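Local coordinates for receptor-like protein kinase ANXUR1 (Arabidopsis thaliana, PDB 6FIG) that probably acts as a cell-surface receptor-like serine/threonine kinase in plant reproduction, presenting a malectin-like ectodomain outside the cell, at residues L75-F80 with E157-P162; V123-L128 with L185-R190; V171-Q176 with N304-Q309. One frame throughout, in Å; residues are numbered along the deposited sequence.

The three contacts show how one malectin-like ectodomain combines continuous beta pairing with a looser contact at its surface. Interactions 1 and 2 are neighbours, their centres 9 Å apart, because strands 73-80 and 122-128 lie side by side: interaction 1 adds strand 151-161 to one flank, interaction 2 strand 185-192 to the other. A salt bridge from Arg77 NE to Glu125 OE2 ties them together. Strand 185-192 goes on to pair with 363-372, so the series leads from the N-terminal half into the C-terminal half. Interaction 3 is peripheral, its centre about 31 Å and 24 Å from those of interactions 1 and 2. In sequence, interaction 2 interlaces with both others, whereas interaction 1 closes before interaction 3 opens.

Interaction 1 of 3, residues L75-F80 with E157-P162; sequences LLRLYF and EVIQMP
Glu157 OE1 is gripped from both faces of its carboxylate. Tyr79 OH donates to Glu157 OE1 at 2.7 Å, and Arg77 NH1 reaches the same Glu157 OE1 at 3.0 Å in a nearly straight salt-bridge hydrogen bond (169°). Both donors stand well out of the carboxylate plane, on opposite faces of it, yet the oxygen lies in the plane of the guanidinium and at the edge of the phenol ring. Arg77 and Glu157 are directly paired across the strands; with each CG anti to its own carbonyl carbon (chi1 -65° and -61°), the two chains run side by side and bring their charged heads together. The network continues through salt bridges from Arg77 NE to Glu125 and from Glu157 OE2 to Lys20, which probably help to stabilise charges buried here.

These side chains rise from an antiparallel ladder of strands 73-80 and 151-161 in the beta framework of the malectin-like fold. Leu75 with Ile159 and Arg77 with Glu157 are hydrogen-bonded pairs, with Leu75 N to Ile159 O at 2.7 Å; the intervening Leu76 and Val158 form a non-hydrogen-bonded pair.

Ile159 CD1 sits over one face of the Arg77 guanidinium, 3.5 Å from Arg77 NH1. Further along, Met161 crosses Leu75 at about a right angle, its SD 3.5 Å from Leu75 CG. On the other face of the sheet, Leu76 CD1 touches Val158 CG2 at 3.8 Å.

Interaction 2 of 3, residues V123-L128 with L185-R190; sequences VKEYSL and LQSMFR
An antiparallel strand pair links the two halves of this malectin-like chain: strand 122-128, at Glu125-Ser127, meets the start of strand 185-192, which pairs on its other side with strand 363-372. Ser127 and Leu185 exchange two backbone bonds, Ser127 N to Leu185 O at 2.8 Å and Leu185 N to Ser127 O at 2.9 Å, while Tyr126 and Gln186 form the adjacent non-hydrogen-bonded pair.

On the face carrying Glu125, three donors converge on a single oxygen. Ser187 OG meets Glu125 OE1 at 2.7 Å along the anti lone pair, away from the other carboxylate oxygen. Arg190 comes end-on and crosses the glutamate at about a right angle: its NH1 lies 2.8 Å and its NH2 3.1 Å from Glu125 OE1, which stays near the guanidinium plane. A bend at chi3 (-69°) turns the Arg190 chain and brings its head to the carboxylate. Part of the path is set by a classic beta bulge, in which Met188 and Phe189 both face Ile369.

Across the sheet, Tyr126 and Gln186 run side by side in the same direction, with Tyr126 CE1 3.6 Å from Gln186 CG. Waters extend this polar layer: one accepts from both Lys124 NZ and Gln186 NE2, and another accepts from Glu125 N and Gln186 NE2 and donates to Ser187 O. Gln186 OE1 is also bonded to Lys371.

Arg190, itself held by Glu368 through NE, grips OE1 and Arg77 bridges to OE2, so both oxygens of Glu125 have cationic partners, which would favour a negatively charged glutamate and probably limit its rotation.

Interaction 3 of 3, residues V171-Q176 with N304-Q309; sequences VGFTDQ and NNRTAQ. With NAG (2-acetamido-2-deoxy-beta-D-glucopyranose), chain D; NAG (2-acetamido-2-deoxy-beta-D-glucopyranose), chain B.
Phe173 and Arg306 meet with their flat groups almost perpendicular, the ring and guanidinium planes 88° apart. Arg306 NH2 makes the approach, coming within 3.4 Å of Phe173 CE2. Relative to the guanidinium, the ring lies at its edge, with Phe173 CZ in its plane; relative to the ring, the nitrogen arrives obliquely. A bend at chi3 (74°) in an otherwise extended Arg306 chain swings the guanidinium round to the loop. One face of the guanidinium is then covered by a backbone carbonyl: Val171 O is 3.3 Å from Arg306 NH2, but the angle is too poor for a hydrogen bond, so proximity to the positive charge is the more likely attraction. Gln176 OE1 sits above one face of the Phe173 ring, toward its rim.

The root of the arginine packs differently. Val171 CG1 presses against Arg306 CB at 3.5 Å and lies 3.6 Å from Thr307 O. That same carbonyl accepts the backbone bond of the contact, Gly172 N to Thr307 O at 2.9 Å, and Gly172 turns the loop with a positive phi of 73°.

In the fold, residues 171-176 form the turn between strands 167-170 and 177-179, and they lean on strand 306-307, an edge strand of a four-stranded antiparallel sheet. A classic beta bulge follows, with Ala308 and Gln309 both facing Ile301.

Asn305 and Thr307, flanking the arginine, belong to a glycan pocket. Asn305 O accepts a weak bond from N2 of the chain D NAG at 3.3 Å, while Thr307 OG1 lies 3.6 Å from C8 in the acetyl group of that sugar. Asn305 OD1 comes within 3.0 Å of O6 of the chain B NAG. Gln348 OE1 is also hydrogen-bonded to the glycan.

Interaction 1 of 3, residues L75-F80 with E157-P162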
loop_
_atom_site.group_PDB
_atom_site.type_symbol
_atom_site.label_atom_id
_atom_site.label_comp_id
_atom_site.label_asym_id
_atom_site.label_seq_id
_atom_site.Cartn_x
_atom_site.Cartn_y
_atom_site.Cartn_z
ATOM N N LEU A 75 -3.565 5.543 -12.892
ATOM C CA LEU A 75 -2.443 4.997 -13.617
ATOM C C LEU A 75 -2.847 3.667 -14.229
ATOM O O LEU A 75 -3.502 2.839 -13.572
ATOM C CB LEU A 75 -1.242 4.737 -12.720
ATOM C CG LEU A 75 -0.405 5.882 -12.273
ATOM C CD1 LEU A 75 0.703 5.431 -11.333
ATOM C CD2 LEU A 75 0.183 6.678 -13.438
ATOM N N LEU A 76 -2.491 3.478 -15.490
ATOM C CA LEU A 76 -2.671 2.212 -16.186
ATOM C C LEU A 76 -1.317 1.791 -16.664
ATOM O O LEU A 76 -0.641 2.569 -17.374
ATOM C CB LEU A 76 -3.627 2.359 -17.361
ATOM C CG LEU A 76 -3.702 1.187 -18.341
ATOM C CD1 LEU A 76 -4.321 -0.042 -17.680
ATOM C CD2 LEU A 76 -4.525 1.558 -19.565
ATOM N N ARG A 77 -0.889 0.585 -16.318
ATOM C CA ARG A 77 0.328 0.024 -16.842
ATOM C C ARG A 77 0.059 -1.240 -17.629
ATOM O O ARG A 77 -0.735 -2.073 -17.196
ATOM C CB ARG A 77 1.308 -0.340 -15.738
ATOM C CG ARG A 77 1.810 0.862 -14.981
ATOM C CD ARG A 77 2.728 0.473 -13.861
ATOM N NE ARG A 77 3.090 1.664 -13.104
ATOM C CZ ARG A 77 3.198 1.735 -11.783
ATOM N NH1 ARG A 77 2.978 0.694 -10.997
ATOM N NH2 ARG A 77 3.500 2.901 -11.224
ATOM N N LEU A 78 0.758 -1.369 -18.739
ATOM C CA LEU A 78 0.682 -2.538 -19.605
ATOM C C LEU A 78 2.086 -3.120 -19.708
ATOM O O LEU A 78 3.034 -2.412 -20.080
ATOM C CB LEU A 78 0.177 -2.143 -20.988
ATOM C CG LEU A 78 -1.172 -1.418 -21.002
ATOM C CD1 LEU A 78 -1.530 -1.021 -22.403
ATOM C CD2 LEU A 78 -2.287 -2.268 -20.403
ATOM N N TYR A 79 2.219 -4.400 -19.361
ATOM C CA TYR A 79 3.506 -5.109 -19.336
ATOM C C TYR A 79 3.577 -6.062 -20.520
ATOM O O TYR A 79 2.659 -6.873 -20.714
ATOM C CB TYR A 79 3.654 -5.928 -18.046
ATOM C CG TYR A 79 3.777 -5.114 -16.767
ATOM C CD1 TYR A 79 2.715 -4.369 -16.267
ATOM C CD2 TYR A 79 4.975 -5.106 -16.049
ATOM C CE1 TYR A 79 2.841 -3.617 -15.103
ATOM C CE2 TYR A 79 5.112 -4.374 -14.871
ATOM C CZ TYR A 79 4.044 -3.639 -14.398
ATOM O OH TYR A 79 4.216 -2.923 -13.228
ATOM N N PHE A 80 4.670 -5.989 -21.267
ATOM C CA PHE A 80 4.881 -6.832 -22.431
ATOM C C PHE A 80 6.253 -7.497 -22.404
ATOM O O PHE A 80 7.262 -6.846 -22.130
ATOM C CB PHE A 80 4.791 -5.987 -23.689
ATOM C CG PHE A 80 3.480 -5.284 -23.866
ATOM C CD1 PHE A 80 2.360 -5.979 -24.267
ATOM C CD2 PHE A 80 3.368 -3.906 -23.629
ATOM C CE1 PHE A 80 1.151 -5.317 -24.442
ATOM C CE2 PHE A 80 2.165 -3.250 -23.805
ATOM C CZ PHE A 80 1.056 -3.953 -24.218
ATOM N N GLU A 157 -1.818 -3.230 -14.720
ATOM C CA GLU A 157 -2.135 -2.573 -13.445
ATOM C C GLU A 157 -3.036 -1.378 -13.654
ATOM O O GLU A 157 -2.870 -0.633 -14.620
ATOM C CB GLU A 157 -0.906 -2.087 -12.682
ATOM C CG GLU A 157 0.091 -3.126 -12.269
ATOM C CD GLU A 157 1.108 -2.503 -11.333
ATOM O OE1 GLU A 157 2.137 -2.027 -11.829
ATOM O OE2 GLU A 157 0.823 -2.446 -10.116
ATOM N N VAL A 158 -4.011 -1.244 -12.772
ATOM C CA VAL A 158 -4.854 -0.063 -12.665
ATOM C C VAL A 158 -4.783 0.424 -11.244
ATOM O O VAL A 158 -5.107 -0.310 -10.328
ATOM C CB VAL A 158 -6.297 -0.367 -13.079
ATOM C CG1 VAL A 158 -7.154 0.887 -12.938
ATOM C CG2 VAL A 158 -6.321 -0.871 -14.507
ATOM N N ILE A 159 -4.359 1.677 -11.064
ATOM C CA ILE A 159 -4.035 2.245 -9.756
ATOM C C ILE A 159 -4.676 3.625 -9.687
ATOM O O ILE A 159 -4.319 4.508 -10.474
ATOM C CB ILE A 159 -2.512 2.397 -9.602
ATOM C CG1 ILE A 159 -1.788 1.041 -9.755
ATOM C CG2 ILE A 159 -2.155 3.040 -8.270
ATOM C CD1 ILE A 159 -0.349 1.165 -10.184
ATOM N N GLN A 160 -5.589 3.818 -8.755
ATOM C CA GLN A 160 -6.148 5.148 -8.504
ATOM C C GLN A 160 -5.037 6.098 -8.047
ATOM O O GLN A 160 -4.209 5.724 -7.216
ATOM C CB GLN A 160 -7.233 5.090 -7.435
ATOM C CG GLN A 160 -8.049 6.358 -7.362
ATOM C CD GLN A 160 -9.126 6.289 -6.324
ATOM O OE1 GLN A 160 -10.050 5.470 -6.431
ATOM N NE2 GLN A 160 -9.032 7.155 -5.323
ATOM N N MET A 161 -4.996 7.319 -8.589
ATOM C CA MET A 161 -3.937 8.272 -8.240
ATOM C C MET A 161 -4.522 9.648 -8.030
ATOM O O MET A 161 -5.567 9.960 -8.548
ATOM C CB MET A 161 -2.826 8.308 -9.279
ATOM C CG MET A 161 -3.256 8.879 -10.613
ATOM S SD MET A 161 -1.925 9.019 -11.772
ATOM C CE MET A 161 -1.020 10.403 -11.110
ATOM N N PRO A 162 -3.851 10.477 -7.229
ATOM C CA PRO A 162 -4.294 11.859 -7.105
ATOM C C PRO A 162 -4.097 12.674 -8.401
ATOM O O PRO A 162 -3.409 12.256 -9.345
ATOM C CB PRO A 162 -3.374 12.435 -5.992
ATOM C CG PRO A 162 -2.736 11.249 -5.349
ATOM C CD PRO A 162 -2.658 10.197 -6.409
#

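Interaction 2 of 3, residues V123-L128 with L185-R190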
loop_
_atom_site.group_PDB
_atom_site.type_symbol
_atom_site.label_atom_id
_atom_site.label_comp_id
_atom_site.label_asym_id
_atom_site.label_seq_id
_atom_site.Cartn_x
_atom_site.Cartn_y
_atom_site.Cartn_z
ATOM N N VAL A 123 7.279 -1.731 -20.122
ATOM C CA VAL A 123 6.155 -1.324 -19.306
ATOM C C VAL A 123 5.685 0.026 -19.858
ATOM O O VAL A 123 6.425 1.025 -19.815
ATOM C CB VAL A 123 6.493 -1.184 -17.812
ATOM C CG1 VAL A 123 5.229 -0.898 -17.011
ATOM C CG2 VAL A 123 7.223 -2.420 -17.292
ATOM N N LYS A 124 4.491 0.051 -20.417
ATOM C CA LYS A 124 3.871 1.268 -20.890
ATOM C C LYS A 124 3.021 1.785 -19.747
ATOM O O LYS A 124 2.243 1.038 -19.175
ATOM C CB LYS A 124 2.986 1.018 -22.113
ATOM C CG LYS A 124 3.680 0.419 -23.323
ATOM C CD LYS A 124 4.558 1.403 -24.045
ATOM C CE LYS A 124 4.986 0.797 -25.378
ATOM N NZ LYS A 124 5.773 1.706 -26.227
ATOM N N GLU A 125 3.153 3.067 -19.386
ATOM C CA GLU A 125 2.408 3.623 -18.287
ATOM C C GLU A 125 1.686 4.873 -18.743
ATOM O O GLU A 125 2.311 5.755 -19.390
ATOM C CB GLU A 125 3.339 3.978 -17.124
ATOM C CG GLU A 125 2.628 4.583 -15.928
ATOM C CD GLU A 125 3.571 4.984 -14.823
ATOM O OE1 GLU A 125 3.966 6.152 -14.836
ATOM O OE2 GLU A 125 3.899 4.165 -13.936
ATOM N N TYR A 126 0.425 4.973 -18.366
ATOM C CA TYR A 126 -0.448 6.069 -18.735
ATOM C C TYR A 126 -1.123 6.617 -17.500
ATOM O O TYR A 126 -1.363 5.888 -16.546
ATOM C CB TYR A 126 -1.492 5.595 -19.744
ATOM C CG TYR A 126 -0.882 4.925 -20.919
ATOM C CD1 TYR A 126 -0.435 5.669 -22.027
ATOM C CD2 TYR A 126 -0.701 3.550 -20.950
ATOM C CE1 TYR A 126 0.166 5.056 -23.101
ATOM C CE2 TYR A 126 -0.101 2.926 -22.015
ATOM C CZ TYR A 126 0.337 3.677 -23.095
ATOM O OH TYR A 126 0.961 3.075 -24.144
ATOM N N SER A 127 -1.458 7.905 -17.526
ATOM C CA SER A 127 -2.277 8.525 -16.515
ATOM C C SER A 127 -3.540 9.019 -17.192
ATOM O O SER A 127 -3.497 9.934 -18.033
ATOM C CB SER A 127 -1.580 9.672 -15.789
ATOM O OG SER A 127 -2.464 10.254 -14.840
ATOM N N LEU A 128 -4.647 8.374 -16.848
ATOM C CA LEU A 128 -5.926 8.584 -17.517
ATOM C C LEU A 128 -6.788 9.545 -16.725
ATOM O O LEU A 128 -7.075 9.302 -15.540
ATOM C CB LEU A 128 -6.648 7.249 -17.672
ATOM C CG LEU A 128 -5.865 6.178 -18.445
ATOM C CD1 LEU A 128 -6.672 4.883 -18.495
ATOM C CD2 LEU A 128 -5.501 6.657 -19.850
ATOM N N LEU A 185 -2.165 11.235 -20.231
ATOM C CA LEU A 185 -0.729 11.366 -20.387
ATOM C C LEU A 185 -0.109 10.001 -20.494
ATOM O O LEU A 185 -0.625 9.035 -19.912
ATOM C CB LEU A 185 -0.106 12.082 -19.182
ATOM C CG LEU A 185 -0.672 13.432 -18.752
ATOM C CD1 LEU A 185 -0.083 13.824 -17.391
ATOM C CD2 LEU A 185 -0.328 14.485 -19.761
ATOM N N GLN A 186 0.976 9.906 -21.230
ATOM C CA GLN A 186 1.859 8.736 -21.189
ATOM C C GLN A 186 3.142 9.131 -20.474
ATOM O O GLN A 186 3.775 10.133 -20.832
ATOM C CB GLN A 186 2.173 8.233 -22.585
ATOM C CG GLN A 186 3.119 7.039 -22.616
ATOM C CD GLN A 186 3.418 6.520 -23.994
ATOM O OE1 GLN A 186 2.916 7.025 -25.015
ATOM N NE2 GLN A 186 4.263 5.494 -24.044
ATOM N N SER A 187 3.556 8.305 -19.521
ATOM C CA SER A 187 4.841 8.469 -18.843
ATOM C C SER A 187 5.942 8.003 -19.746
ATOM O O SER A 187 5.999 6.840 -20.102
ATOM C CB SER A 187 4.870 7.662 -17.546
ATOM O OG SER A 187 3.816 8.069 -16.711
ATOM N N MET A 188 6.804 8.920 -20.184
ATOM C CA MET A 188 7.856 8.554 -21.113
ATOM C C MET A 188 9.139 8.192 -20.388
ATOM O O MET A 188 9.804 7.244 -20.755
ATOM C CB MET A 188 8.122 9.689 -22.116
ATOM C CG MET A 188 6.886 10.207 -22.822
ATOM S SD MET A 188 6.066 8.951 -23.851
ATOM C CE MET A 188 7.241 8.698 -25.162
ATOM N N PHE A 189 9.522 9.027 -19.420
ATOM C CA PHE A 189 10.747 8.843 -18.632
ATOM C C PHE A 189 10.496 9.355 -17.234
ATOM O O PHE A 189 9.729 10.316 -17.031
ATOM C CB PHE A 189 11.931 9.619 -19.237
ATOM C CG PHE A 189 12.269 9.181 -20.619
ATOM C CD1 PHE A 189 13.055 8.067 -20.830
ATOM C CD2 PHE A 189 11.716 9.838 -21.717
ATOM C CE1 PHE A 189 13.305 7.619 -22.088
ATOM C CE2 PHE A 189 11.969 9.405 -22.993
ATOM C CZ PHE A 189 12.765 8.295 -23.190
ATOM N N ARG A 190 11.138 8.696 -16.281
ATOM C CA ARG A 190 11.016 9.054 -14.880
ATOM C C ARG A 190 12.330 8.763 -14.218
ATOM O O ARG A 190 12.731 7.595 -14.115
ATOM C CB ARG A 190 9.918 8.244 -14.186
ATOM C CG ARG A 190 9.788 8.558 -12.714
ATOM C CD ARG A 190 8.551 7.954 -12.093
ATOM N NE ARG A 190 7.306 8.561 -12.545
ATOM C CZ ARG A 190 6.352 7.968 -13.275
ATOM N NH1 ARG A 190 6.521 6.752 -13.768
ATOM N NH2 ARG A 190 5.235 8.629 -13.513
HETATM O O HOH W 1 5.677 4.469 -26.245
HETATM O O HOH W 2 5.106 4.495 -21.132
HETATM O O HOH W 3 1.717 4.807 -26.172
#

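Interaction 3 of 3, residues V171-Q176 with N304-Q309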
loop_
_atom_site.group_PDB
_atom_site.type_symbol
_atom_site.label_atom_id
_atom_site.label_comp_id
_atom_site.label_asym_id
_atom_site.label_seq_id
_atom_site.Cartn_x
_atom_site.Cartn_y
_atom_site.Cartn_z
ATOM N N VAL A 171 7.412 26.512 -23.144
ATOM C CA VAL A 171 8.810 26.887 -23.323
ATOM C C VAL A 171 8.940 27.936 -24.425
ATOM O O VAL A 171 8.238 27.883 -25.434
ATOM C CB VAL A 171 9.652 25.636 -23.670
ATOM C CG1 VAL A 171 11.060 26.024 -24.103
ATOM C CG2 VAL A 171 9.709 24.701 -22.473
ATOM N N GLY A 172 9.826 28.904 -24.207
ATOM C CA GLY A 172 10.105 29.923 -25.214
ATOM C C GLY A 172 8.997 30.947 -25.402
ATOM O O GLY A 172 9.077 31.765 -26.320
ATOM N N PHE A 173 7.962 30.893 -24.554
ATOM C CA PHE A 173 6.893 31.894 -24.493
ATOM C C PHE A 173 6.799 32.284 -23.026
ATOM O O PHE A 173 7.292 31.552 -22.177
ATOM C CB PHE A 173 5.556 31.313 -24.969
ATOM C CG PHE A 173 5.593 30.743 -26.366
ATOM C CD1 PHE A 173 5.823 31.568 -27.469
ATOM C CD2 PHE A 173 5.380 29.388 -26.585
ATOM C CE1 PHE A 173 5.851 31.042 -28.759
ATOM C CE2 PHE A 173 5.394 28.853 -27.868
ATOM C CZ PHE A 173 5.632 29.681 -28.959
ATOM N N THR A 174 6.205 33.440 -22.720
ATOM C CA THR A 174 5.985 33.839 -21.323
ATOM C C THR A 174 4.493 34.049 -21.085
ATOM O O THR A 174 3.793 34.644 -21.934
ATOM C CB THR A 174 6.789 35.106 -20.926
ATOM O OG1 THR A 174 6.122 36.281 -21.389
ATOM C CG2 THR A 174 8.222 35.062 -21.494
ATOM N N ASP A 175 4.018 33.548 -19.941
ATOM C CA ASP A 175 2.597 33.571 -19.558
ATOM C C ASP A 175 1.675 32.891 -20.589
ATOM O O ASP A 175 0.542 33.343 -20.827
ATOM C CB ASP A 175 2.113 35.020 -19.274
ATOM C CG ASP A 175 2.883 35.699 -18.143
ATOM O OD1 ASP A 175 3.350 34.997 -17.214
ATOM O OD2 ASP A 175 3.000 36.946 -18.182
ATOM N N GLN A 176 2.176 31.835 -21.225
ATOM C CA GLN A 176 1.342 30.931 -22.011
ATOM C C GLN A 176 1.492 29.576 -21.338
ATOM O O GLN A 176 2.616 29.165 -21.055
ATOM C CB GLN A 176 1.805 30.823 -23.468
ATOM C CG GLN A 176 1.527 32.061 -24.324
ATOM C CD GLN A 176 1.481 31.779 -25.827
ATOM O OE1 GLN A 176 1.549 30.629 -26.269
ATOM N NE2 GLN A 176 1.359 32.831 -26.616
ATOM N N ASN A 304 14.964 21.885 -25.780
ATOM C CA ASN A 304 15.004 21.896 -27.250
ATOM C C ASN A 304 15.524 23.214 -27.780
ATOM O O ASN A 304 14.926 23.826 -28.670
ATOM C CB ASN A 304 13.631 21.533 -27.859
ATOM C CG ASN A 304 13.376 20.054 -27.822
ATOM O OD1 ASN A 304 13.980 19.363 -27.030
ATOM N ND2 ASN A 304 12.445 19.565 -28.642
ATOM N N ASN A 305 16.635 23.649 -27.177
ATOM C CA ASN A 305 17.341 24.888 -27.528
ATOM C C ASN A 305 16.556 26.176 -27.280
ATOM O O ASN A 305 17.022 27.253 -27.667
ATOM C CB ASN A 305 17.859 24.836 -28.977
ATOM C CG ASN A 305 18.741 23.631 -29.234
ATOM O OD1 ASN A 305 19.480 23.182 -28.344
ATOM N ND2 ASN A 305 18.672 23.095 -30.456
ATOM N N ARG A 306 15.414 26.085 -26.602
ATOM C CA ARG A 306 14.590 27.236 -26.302
ATOM C C ARG A 306 14.624 27.502 -24.797
ATOM O O ARG A 306 14.952 26.623 -24.001
ATOM C CB ARG A 306 13.179 26.985 -26.769
ATOM C CG ARG A 306 13.105 26.827 -28.282
ATOM C CD ARG A 306 11.803 26.189 -28.668
ATOM N NE ARG A 306 10.702 27.131 -28.526
ATOM C CZ ARG A 306 9.438 26.878 -28.850
ATOM N NH1 ARG A 306 9.080 25.683 -29.324
ATOM N NH2 ARG A 306 8.524 27.838 -28.697
ATOM N N THR A 307 14.274 28.725 -24.424
ATOM C CA THR A 307 14.430 29.201 -23.046
ATOM C C THR A 307 13.293 28.718 -22.161
ATOM O O THR A 307 12.120 28.992 -22.436
ATOM C CB THR A 307 14.540 30.756 -23.020
ATOM O OG1 THR A 307 15.764 31.155 -23.636
ATOM C CG2 THR A 307 14.519 31.297 -21.589
ATOM N N ALA A 308 13.637 27.968 -21.112
ATOM C CA ALA A 308 12.706 27.610 -20.061
ATOM C C ALA A 308 12.837 28.545 -18.847
ATOM O O ALA A 308 11.832 29.003 -18.297
ATOM C CB ALA A 308 12.910 26.163 -19.658
ATOM N N GLN A 309 14.074 28.805 -18.415
ATOM C CA GLN A 309 14.357 29.838 -17.408
ATOM C C GLN A 309 15.647 30.448 -17.820
ATOM O O GLN A 309 16.667 29.748 -17.886
ATOM C CB GLN A 309 14.622 29.269 -16.020
ATOM C CG GLN A 309 13.510 28.645 -15.275
ATOM C CD GLN A 309 12.263 29.482 -15.026
ATOM O OE1 GLN A 309 12.248 30.697 -14.948
ATOM N NE2 GLN A 309 11.197 28.781 -14.870
HETATM C C1 NAG D . 22.059 28.219 -27.844
HETATM C C2 NAG D . 21.013 29.187 -28.364
HETATM C C3 NAG D . 20.748 28.836 -29.824
HETATM C C4 NAG D . 22.044 28.854 -30.645
HETATM C C5 NAG D . 23.182 28.082 -29.956
HETATM C C6 NAG D . 24.536 28.379 -30.595
HETATM C C7 NAG D . 19.466 29.984 -26.614
HETATM C C8 NAG D . 18.135 29.760 -25.956
HETATM N N2 NAG D . 19.773 29.132 -27.600
HETATM O O3 NAG D . 19.808 29.770 -30.363
HETATM O O4 NAG D . 21.780 28.291 -31.943
HETATM O O5 NAG D . 23.274 28.413 -28.561
HETATM O O6 NAG D . 25.156 29.499 -29.948
HETATM O O7 NAG D . 20.204 30.887 -26.250
HETATM C C1 NAG B . 23.897 25.830 -23.611
HETATM C C2 NAG B . 24.891 26.713 -24.336
HETATM C C3 NAG B . 24.184 27.826 -25.102
HETATM C C4 NAG B . 23.007 27.305 -25.911
HETATM C C5 NAG B . 22.082 26.513 -24.998
HETATM C C6 NAG B . 20.805 25.990 -25.647
HETATM C C7 NAG B . 27.051 26.927 -23.171
HETATM C C8 NAG B . 27.760 27.613 -22.031
HETATM N N2 NAG B . 25.765 27.261 -23.305
HETATM O O3 NAG B . 25.122 28.448 -25.979
HETATM O O4 NAG B . 22.273 28.410 -26.444
HETATM O O5 NAG B . 22.855 25.428 -24.503
HETATM O O6 NAG B . 21.094 24.947 -26.583
HETATM O O7 NAG B . 27.625 26.132 -23.911
#